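Local coordinates for 389aa long hypothetical nucleolar protein (Pyrococcus horikoshii, PDB 5ZVE), which transfers a methyl group from S-adenosyl-L-methionine to the C5 position of cytosine 72 in several tRNAs, at residues A[7-10]-A[11-15]; A[180-184]-A[185-189]; A[235-238]-A[239-243]. All blocks are in the same frame, centred on the assembly; numbering follows the deposited sequence.

Contact 1: residues A[7-10]-A[11-15]; sequences KELR and EYYKN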
loop_
_atom_site.group_PDB
_atom_site.type_symbol
_atom_site.label_atom_id
_atom_site.label_comp_id
_atom_site.label_asym_id
_atom_site.label_seq_id
_atom_site.Cartn_x
_atom_site.Cartn_y
_atom_site.Cartn_z
ATOM N N LYS A 7 -8.335 -16.755 -14.597
ATOM C CA LYS A 7 -8.878 -18.024 -14.126
ATOM C C LYS A 7 -7.881 -18.847 -13.314
ATOM O O LYS A 7 -8.242 -19.403 -12.276
ATOM C CB LYS A 7 -9.375 -18.855 -15.312
ATOM C CG LYS A 7 -10.032 -20.168 -14.914
ATOM C CD LYS A 7 -11.490 -19.941 -14.574
ATOM C CE LYS A 7 -12.098 -21.100 -13.809
ATOM N NZ LYS A 7 -12.115 -22.352 -14.609
ATOM N N GLU A 8 -6.637 -18.928 -13.774
ATOM C CA GLU A 8 -5.652 -19.757 -13.084
ATOM C C GLU A 8 -5.326 -19.212 -11.696
ATOM O O GLU A 8 -5.068 -19.980 -10.774
ATOM C CB GLU A 8 -4.367 -19.904 -13.906
ATOM C CG GLU A 8 -3.683 -18.613 -14.293
ATOM C CD GLU A 8 -2.256 -18.850 -14.756
ATOM O OE1 GLU A 8 -1.574 -17.873 -15.134
ATOM O OE2 GLU A 8 -1.811 -20.018 -14.735
ATOM N N LEU A 9 -5.332 -17.890 -11.549
ATOM C CA LEU A 9 -5.149 -17.280 -10.237
ATOM C C LEU A 9 -6.338 -17.591 -9.332
ATOM O O LEU A 9 -6.173 -17.841 -8.135
ATOM C CB LEU A 9 -4.951 -15.768 -10.353
ATOM C CG LEU A 9 -4.757 -15.040 -9.020
ATOM C CD1 LEU A 9 -3.486 -15.508 -8.335
ATOM C CD2 LEU A 9 -4.735 -13.536 -9.217
ATOM N N ARG A 10 -7.540 -17.548 -9.900
ATOM C CA ARG A 10 -8.749 -17.880 -9.150
ATOM C C ARG A 10 -8.672 -19.303 -8.615
ATOM O O ARG A 10 -8.987 -19.551 -7.452
ATOM C CB ARG A 10 -9.999 -17.695 -10.011
ATOM C CG ARG A 10 -10.177 -16.272 -10.502
ATOM C CD ARG A 10 -11.637 -15.920 -10.720
ATOM N NE ARG A 10 -12.327 -16.819 -11.637
ATOM C CZ ARG A 10 -12.457 -16.599 -12.943
ATOM N NH1 ARG A 10 -13.118 -17.464 -13.697
ATOM N NH2 ARG A 10 -11.929 -15.514 -13.497
ATOM N N GLU A 11 -8.257 -20.232 -9.474
ATOM C CA GLU A 11 -8.043 -21.617 -9.066
ATOM C C GLU A 11 -6.963 -21.702 -7.995
ATOM O O GLU A 11 -7.060 -22.498 -7.066
ATOM C CB GLU A 11 -7.658 -22.489 -10.269
ATOM C CG GLU A 11 -8.706 -22.553 -11.374
ATOM C CD GLU A 11 -10.008 -23.181 -10.913
ATOM O OE1 GLU A 11 -9.995 -23.916 -9.902
ATOM O OE2 GLU A 11 -11.048 -22.941 -11.559
ATOM N N TYR A 12 -5.936 -20.871 -8.137
ATOM C CA TYR A 12 -4.846 -20.827 -7.177
ATOM C C TYR A 12 -5.382 -20.430 -5.805
ATOM O O TYR A 12 -5.110 -21.101 -4.807
ATOM C CB TYR A 12 -3.756 -19.852 -7.640
ATOM C CG TYR A 12 -2.634 -19.656 -6.645
ATOM C CD1 TYR A 12 -1.526 -20.492 -6.640
ATOM C CD2 TYR A 12 -2.686 -18.633 -5.708
ATOM C CE1 TYR A 12 -0.501 -20.312 -5.724
ATOM C CE2 TYR A 12 -1.677 -18.447 -4.795
ATOM C CZ TYR A 12 -0.586 -19.285 -4.802
ATOM O OH TYR A 12 0.415 -19.084 -3.881
ATOM N N TYR A 13 -6.156 -19.350 -5.768
ATOM C CA TYR A 13 -6.760 -18.882 -4.523
ATOM C C TYR A 13 -7.663 -19.945 -3.900
ATOM O O TYR A 13 -7.589 -20.194 -2.697
ATOM C CB TYR A 13 -7.554 -17.595 -4.754
ATOM C CG TYR A 13 -6.703 -16.365 -4.986
ATOM C CD1 TYR A 13 -5.417 -16.270 -4.465
ATOM C CD2 TYR A 13 -7.191 -15.292 -5.721
ATOM C CE1 TYR A 13 -4.642 -15.143 -4.678
ATOM C CE2 TYR A 13 -6.427 -14.164 -5.937
ATOM C CZ TYR A 13 -5.156 -14.094 -5.416
ATOM O OH TYR A 13 -4.403 -12.963 -5.633
ATOM N N LYS A 14 -8.518 -20.560 -4.716
ATOM C CA LYS A 14 -9.414 -21.605 -4.227
ATOM C C LYS A 14 -8.625 -22.748 -3.609
ATOM O O LYS A 14 -8.987 -23.260 -2.554
ATOM C CB LYS A 14 -10.315 -22.132 -5.350
ATOM C CG LYS A 14 -11.367 -21.139 -5.825
ATOM C CD LYS A 14 -12.077 -21.615 -7.091
ATOM C CE LYS A 14 -13.103 -20.590 -7.560
ATOM N NZ LYS A 14 -13.699 -20.932 -8.887
ATOM N N ASN A 15 -7.539 -23.138 -4.266
ATOM C CA ASN A 15 -6.688 -24.206 -3.757
ATOM C C ASN A 15 -6.008 -23.820 -2.452
ATOM O O ASN A 15 -5.843 -24.646 -1.556
ATOM C CB ASN A 15 -5.628 -24.586 -4.788
ATOM C CG ASN A 15 -6.184 -25.436 -5.906
ATOM O OD1 ASN A 15 -7.168 -26.154 -5.723
ATOM N ND2 ASN A 15 -5.553 -25.366 -7.075
#

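Contact 2: residues A[180-184]-A[185-189]; sequences YPQGL and PSMVT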
loop_
_atom_site.group_PDB
_atom_site.type_symbol
_atom_site.label_atom_id
_atom_site.label_comp_id
_atom_site.label_asym_id
_atom_site.label_seq_id
_atom_site.Cartn_x
_atom_site.Cartn_y
_atom_site.Cartn_z
ATOM N N TYR A 180 1.305 10.826 7.246
ATOM C CA TYR A 180 1.682 10.086 6.051
ATOM C C TYR A 180 0.698 8.943 5.833
ATOM O O TYR A 180 0.609 8.031 6.659
ATOM C CB TYR A 180 3.112 9.558 6.176
ATOM C CG TYR A 180 3.627 8.883 4.931
ATOM C CD1 TYR A 180 4.238 9.621 3.926
ATOM C CD2 TYR A 180 3.503 7.510 4.758
ATOM C CE1 TYR A 180 4.709 9.010 2.782
ATOM C CE2 TYR A 180 3.968 6.896 3.623
ATOM C CZ TYR A 180 4.572 7.647 2.636
ATOM O OH TYR A 180 5.042 7.035 1.499
ATOM N N PRO A 181 -0.065 9.002 4.734
ATOM C CA PRO A 181 -1.035 7.943 4.433
ATOM C C PRO A 181 -0.332 6.596 4.273
ATOM O O PRO A 181 0.625 6.490 3.513
ATOM C CB PRO A 181 -1.687 8.406 3.122
ATOM C CG PRO A 181 -0.804 9.482 2.585
ATOM C CD PRO A 181 -0.102 10.097 3.752
ATOM N N GLN A 182 -0.801 5.592 5.007
ATOM C CA GLN A 182 -0.111 4.317 5.127
ATOM C C GLN A 182 -1.061 3.296 5.741
ATOM O O GLN A 182 -1.785 3.614 6.682
ATOM C CB GLN A 182 1.148 4.470 5.987
ATOM C CG GLN A 182 2.041 3.242 6.029
ATOM C CD GLN A 182 3.272 3.438 6.900
ATOM O OE1 GLN A 182 3.211 4.064 7.961
ATOM N NE2 GLN A 182 4.400 2.906 6.448
ATOM N N GLY A 183 -1.065 2.076 5.216
ATOM C CA GLY A 183 -1.985 1.059 5.692
ATOM C C GLY A 183 -1.649 0.560 7.085
ATOM O O GLY A 183 -0.506 0.667 7.531
ATOM N N LEU A 184 -2.653 0.022 7.775
ATOM C CA LEU A 184 -2.463 -0.540 9.110
ATOM C C LEU A 184 -1.384 -1.642 9.110
ATOM O O LEU A 184 -0.460 -1.581 9.918
ATOM C CB LEU A 184 -3.799 -1.062 9.669
ATOM C CG LEU A 184 -3.846 -1.900 10.951
ATOM C CD1 LEU A 184 -3.138 -1.212 12.074
ATOM C CD2 LEU A 184 -5.277 -2.188 11.369
ATOM N N PRO A 185 -1.482 -2.643 8.207
ATOM C CA PRO A 185 -0.420 -3.659 8.221
ATOM C C PRO A 185 0.993 -3.085 8.035
ATOM O O PRO A 185 1.921 -3.536 8.711
ATOM C CB PRO A 185 -0.788 -4.581 7.052
ATOM C CG PRO A 185 -1.873 -3.895 6.306
ATOM C CD PRO A 185 -2.550 -2.990 7.252
ATOM N N SER A 186 1.150 -2.093 7.162
ATOM C CA SER A 186 2.463 -1.484 6.953
ATOM C C SER A 186 2.990 -0.804 8.218
ATOM O O SER A 186 4.190 -0.847 8.496
ATOM C CB SER A 186 2.410 -0.478 5.807
ATOM O OG SER A 186 2.325 -1.138 4.559
ATOM N N MET A 187 2.091 -0.187 8.984
ATOM C CA MET A 187 2.467 0.452 10.237
ATOM C C MET A 187 2.868 -0.566 11.304
ATOM O O MET A 187 3.831 -0.361 12.040
ATOM C CB MET A 187 1.323 1.316 10.745
ATOM C CG MET A 187 1.136 2.603 9.978
ATOM S SD MET A 187 0.029 3.710 10.867
ATOM C CE MET A 187 -1.569 3.116 10.317
ATOM N N VAL A 188 2.119 -1.659 11.388
ATOM C CA VAL A 188 2.454 -2.754 12.291
ATOM C C VAL A 188 3.861 -3.279 11.999
ATOM O O VAL A 188 4.619 -3.602 12.915
ATOM C CB VAL A 188 1.430 -3.908 12.181
ATOM C CG1 VAL A 188 1.832 -5.066 13.065
ATOM C CG2 VAL A 188 0.036 -3.421 12.559
ATOM N N THR A 189 4.207 -3.345 10.716
ATOM C CA THR A 189 5.514 -3.838 10.286
ATOM C C THR A 189 6.672 -3.103 10.971
ATOM O O THR A 189 7.548 -3.734 11.561
ATOM C CB THR A 189 5.680 -3.718 8.754
ATOM O OG1 THR A 189 4.703 -4.535 8.095
ATOM C CG2 THR A 189 7.073 -4.155 8.325
HETATM O O HOH W 1 5.470 1.667 8.575
#

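Contact 3: residues A[235-238]-A[239-243]; sequences LRKM and EENIK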
loop_
_atom_site.group_PDB
_atom_site.type_symbol
_atom_site.label_atom_id
_atom_site.label_comp_id
_atom_site.label_asym_id
_atom_site.label_seq_id
_atom_site.Cartn_x
_atom_site.Cartn_y
_atom_site.Cartn_z
ATOM N N LEU A 235 13.409 7.226 -5.283
ATOM C CA LEU A 235 14.292 7.836 -4.294
ATOM C C LEU A 235 14.124 9.353 -4.264
ATOM O O LEU A 235 14.214 9.973 -3.210
ATOM C CB LEU A 235 15.750 7.472 -4.572
ATOM C CG LEU A 235 16.172 6.092 -4.077
ATOM C CD1 LEU A 235 17.613 5.817 -4.454
ATOM C CD2 LEU A 235 15.983 6.000 -2.578
ATOM N N ARG A 236 13.899 9.946 -5.430
ATOM C CA ARG A 236 13.628 11.378 -5.520
ATOM C C ARG A 236 12.350 11.741 -4.763
ATOM O O ARG A 236 12.295 12.755 -4.066
ATOM C CB ARG A 236 13.521 11.812 -6.982
ATOM C CG ARG A 236 13.269 13.295 -7.181
ATOM C CD ARG A 236 13.353 13.661 -8.652
ATOM N NE ARG A 236 14.546 13.091 -9.271
ATOM C CZ ARG A 236 14.948 13.353 -10.510
ATOM N NH1 ARG A 236 14.254 14.184 -11.276
ATOM N NH2 ARG A 236 16.050 12.786 -10.983
ATOM N N LYS A 237 11.316 10.919 -4.918
ATOM C CA LYS A 237 10.084 11.103 -4.165
ATOM C C LYS A 237 10.343 10.920 -2.675
ATOM O O LYS A 237 9.754 11.613 -1.840
ATOM C CB LYS A 237 9.004 10.131 -4.641
ATOM C CG LYS A 237 7.660 10.336 -3.955
ATOM C CD LYS A 237 7.145 11.746 -4.195
ATOM C CE LYS A 237 5.800 11.974 -3.527
ATOM N NZ LYS A 237 5.280 13.347 -3.784
ATOM N N MET A 238 11.233 9.990 -2.347
ATOM C CA MET A 238 11.564 9.713 -0.956
ATOM C C MET A 238 12.274 10.898 -0.308
ATOM O O MET A 238 12.054 11.192 0.869
ATOM C CB MET A 238 12.424 8.452 -0.851
ATOM C CG MET A 238 12.855 8.115 0.557
ATOM S SD MET A 238 13.272 6.374 0.760
ATOM C CE MET A 238 13.623 6.332 2.507
ATOM N N GLU A 239 13.122 11.575 -1.081
ATOM C CA GLU A 239 13.795 12.783 -0.605
ATOM C C GLU A 239 12.787 13.865 -0.223
ATOM O O GLU A 239 12.946 14.544 0.791
ATOM C CB GLU A 239 14.758 13.322 -1.669
ATOM C CG GLU A 239 16.062 12.553 -1.791
ATOM C CD GLU A 239 16.873 12.954 -3.014
ATOM O OE1 GLU A 239 16.414 13.831 -3.774
ATOM O OE2 GLU A 239 17.972 12.394 -3.213
ATOM N N GLU A 240 11.756 14.020 -1.046
ATOM C CA GLU A 240 10.713 15.004 -0.789
ATOM C C GLU A 240 9.905 14.628 0.447
ATOM O O GLU A 240 9.575 15.484 1.267
ATOM C CB GLU A 240 9.785 15.134 -2.000
ATOM C CG GLU A 240 10.491 15.529 -3.287
ATOM C CD GLU A 240 9.594 15.417 -4.507
ATOM O OE1 GLU A 240 8.354 15.441 -4.346
ATOM O OE2 GLU A 240 10.129 15.304 -5.628
ATOM N N ASN A 241 9.600 13.338 0.575
ATOM C CA ASN A 241 8.880 12.828 1.735
ATOM C C ASN A 241 9.647 13.058 3.027
ATOM O O ASN A 241 9.065 13.424 4.046
ATOM C CB ASN A 241 8.581 11.338 1.570
ATOM C CG ASN A 241 7.531 11.065 0.511
ATOM O OD1 ASN A 241 6.758 11.949 0.139
ATOM N ND2 ASN A 241 7.493 9.830 0.025
ATOM N N ILE A 242 10.958 12.848 2.973
ATOM C CA ILE A 242 11.821 13.035 4.128
ATOM C C ILE A 242 11.827 14.494 4.582
ATOM O O ILE A 242 11.675 14.791 5.772
ATOM C CB ILE A 242 13.259 12.578 3.816
ATOM C CG1 ILE A 242 13.342 11.050 3.845
ATOM C CG2 ILE A 242 14.235 13.157 4.814
ATOM C CD1 ILE A 242 14.642 10.493 3.301
ATOM N N LYS A 243 11.987 15.398 3.622
ATOM C CA LYS A 243 12.004 16.826 3.904
ATOM C C LYS A 243 10.684 17.317 4.490
ATOM O O LYS A 243 10.667 18.084 5.450
ATOM C CB LYS A 243 12.311 17.610 2.631
ATOM C CG LYS A 243 12.338 19.109 2.839
ATOM C CD LYS A 243 12.312 19.848 1.517
ATOM C CE LYS A 243 12.528 21.334 1.731
ATOM N NZ LYS A 243 12.626 22.078 0.444
#

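Contact 1: residues A[7-10]-A[11-15]
Leu9 and Tyr13 form the tight side of this helical turn. The branched end of Leu9 lies against one face of the Tyr13 ring. CD1 of Leu9 sits over that face, 4.0 Å from the ring centroid and 24° off the normal, a CH-pi contact. CG of Leu9 comes within 3.6 Å of Tyr13 CE2, and Leu9 CD2 runs up beside the hydroxyl. Leu9 CG lies anti to its own backbone N (chi1 180°), which turns the branch along the helix toward Tyr13. CD1 also meets the Tyr12 ring obliquely, 4.2 Å from Tyr12 CD2. Outside the pair, Ala22 and Met26 of helix 19-29 pack on Tyr13. The Tyr12 hydroxyl is hydrogen-bonded to Tyr327 N and Glu328 OE1.

The turn belongs to helix 7-17, the first helix of the chain, in the N-terminal ferredoxin-like domain of this RsmB/NOP family enzyme. Regular i to i+4 backbone bonds hold it. The shortest, Tyr13 N to Leu9 O, is 2.8 Å.

The looser side is polar. Lys7 reaches Glu11 in a salt bridge, with NZ of Lys7 3.3 Å from OE2 of Glu11. Bends at chi2 and chi4 of Lys7 and at chi2 of Glu11 (-63°) fold the two chains toward each other. Lys7 is exposed and Glu11 partly so, and solvent probably weakens the pairing. Arg10 curls back, with one guanidinium face over Lys7 CA, and its NH2 is hydrogen-bonded to Phe5 O. The Lys14 chain, extended beyond CG, begins beside the Arg10 carbonyl, with CG of Lys14 3.3 Å from Arg10 O.

Contact 2: residues A[180-184]-A[185-189]
Gln182 lies obliquely across Met187. Its amide oxygen OE1 comes 3.2 Å from CG of Met187, while its CG rests 3.7 Å from CB of Ser186. Gln182 is extended, with CG anti to the backbone N (chi1 -172°), and this carries the amide over the first turn of the helix. Arg39 NH1 is hydrogen-bonded to OE1. At the other end of the amide, a water bridges to the helix backbone: it donates to Ser186 O and accepts a weak bond from Gln182 NE2. The oxygen is thus held by Arg39, the nitrogen more weakly through the water.

Leu184 crosses the Pro185 ring at about a right angle. CB of Leu184 is brought to 3.3 Å from CD of Pro185 by the peptide bond that joins them. The far end of Leu184 leans obliquely on Val188, CD1 of Leu184 lying 3.9 Å from CG2 of Val188. Pro185 O is gripped twice by Thr189: its backbone N and its OG1, each at 3.0 Å, approach from opposite faces of the carbonyl plane. Ser186 OG is hydrogen-bonded to NZ of Lys211, which binds S-adenosyl-L-methionine.

Gly183 takes the N-cap position, and its carbonyl accepts from Met187 N at 3.1 Å. This is a strand-to-helix junction, where strand 179-181 runs into helix 184-193 beside the cofactor pocket of a class I-like methyltransferase.

Contact 3: residues A[235-238]-A[239-243]
Ile242 N gives its hydrogen to Met238 O at 2.9 Å, and Glu239 N does the same to Leu235 O at equal length. On this buried side Met238 and Ile242 cross obliquely, CG of Met238 lying 4.0 Å from CD1 of Ile242. Both pack on Leu252 of strand 250-254, and Met238 also touches Ala227 of strand 225-229. The Leu235 side chain touches Gln254 and Asp229, the latter a residue of the S-adenosyl-L-methionine site.

Asn241 CG is anti to its carbonyl carbon (chi1 -71°), which keeps the amide close to the helix. The amide passes the Lys237 carbonyl without bonding to it. Instead ND2 is hydrogen-bonded to the carbonyl of Pro208, another residue of that site, and OD1 to Arg244 NH1.

Lys237 crosses Glu240 at about a right angle. Their salt bridge is long, with NZ of Lys237 3.8 Å from OE1 of Glu240, and both residues are exposed. CE of Lys237 also passes 3.8 Å from OD1 of Asn241. Helix 232-245 joins strands 225-229 and 250-254 in a beta-alpha-beta unit, as in the Rossmann-like fold of class I-like methyltransferases.

How the contacts relate
Contacts 2 and 3 adjoin the cofactor site and touch loosely, Tyr180 OH lying 4.0 Å from Asn241 ND2. Each has a polar side chain bonded to a cofactor-site residue. Contact 1 stands apart on the first helix, about 38 Å from contact 3 between centres. Its Tyr13 side chain is about 11 Å from that of Cys323, the predicted nucleophile. Contacts 1 and 3 each lie within a single helix and pair a buried apolar side with a charged one, largely exposed in contact 3 and partly open in contact 1. Contact 2, nearest the chain's centre, has no exposed residue among those that touch. It joins a strand to a helix through backbone and serine/threonine hydrogen bonds and a weak water bridge.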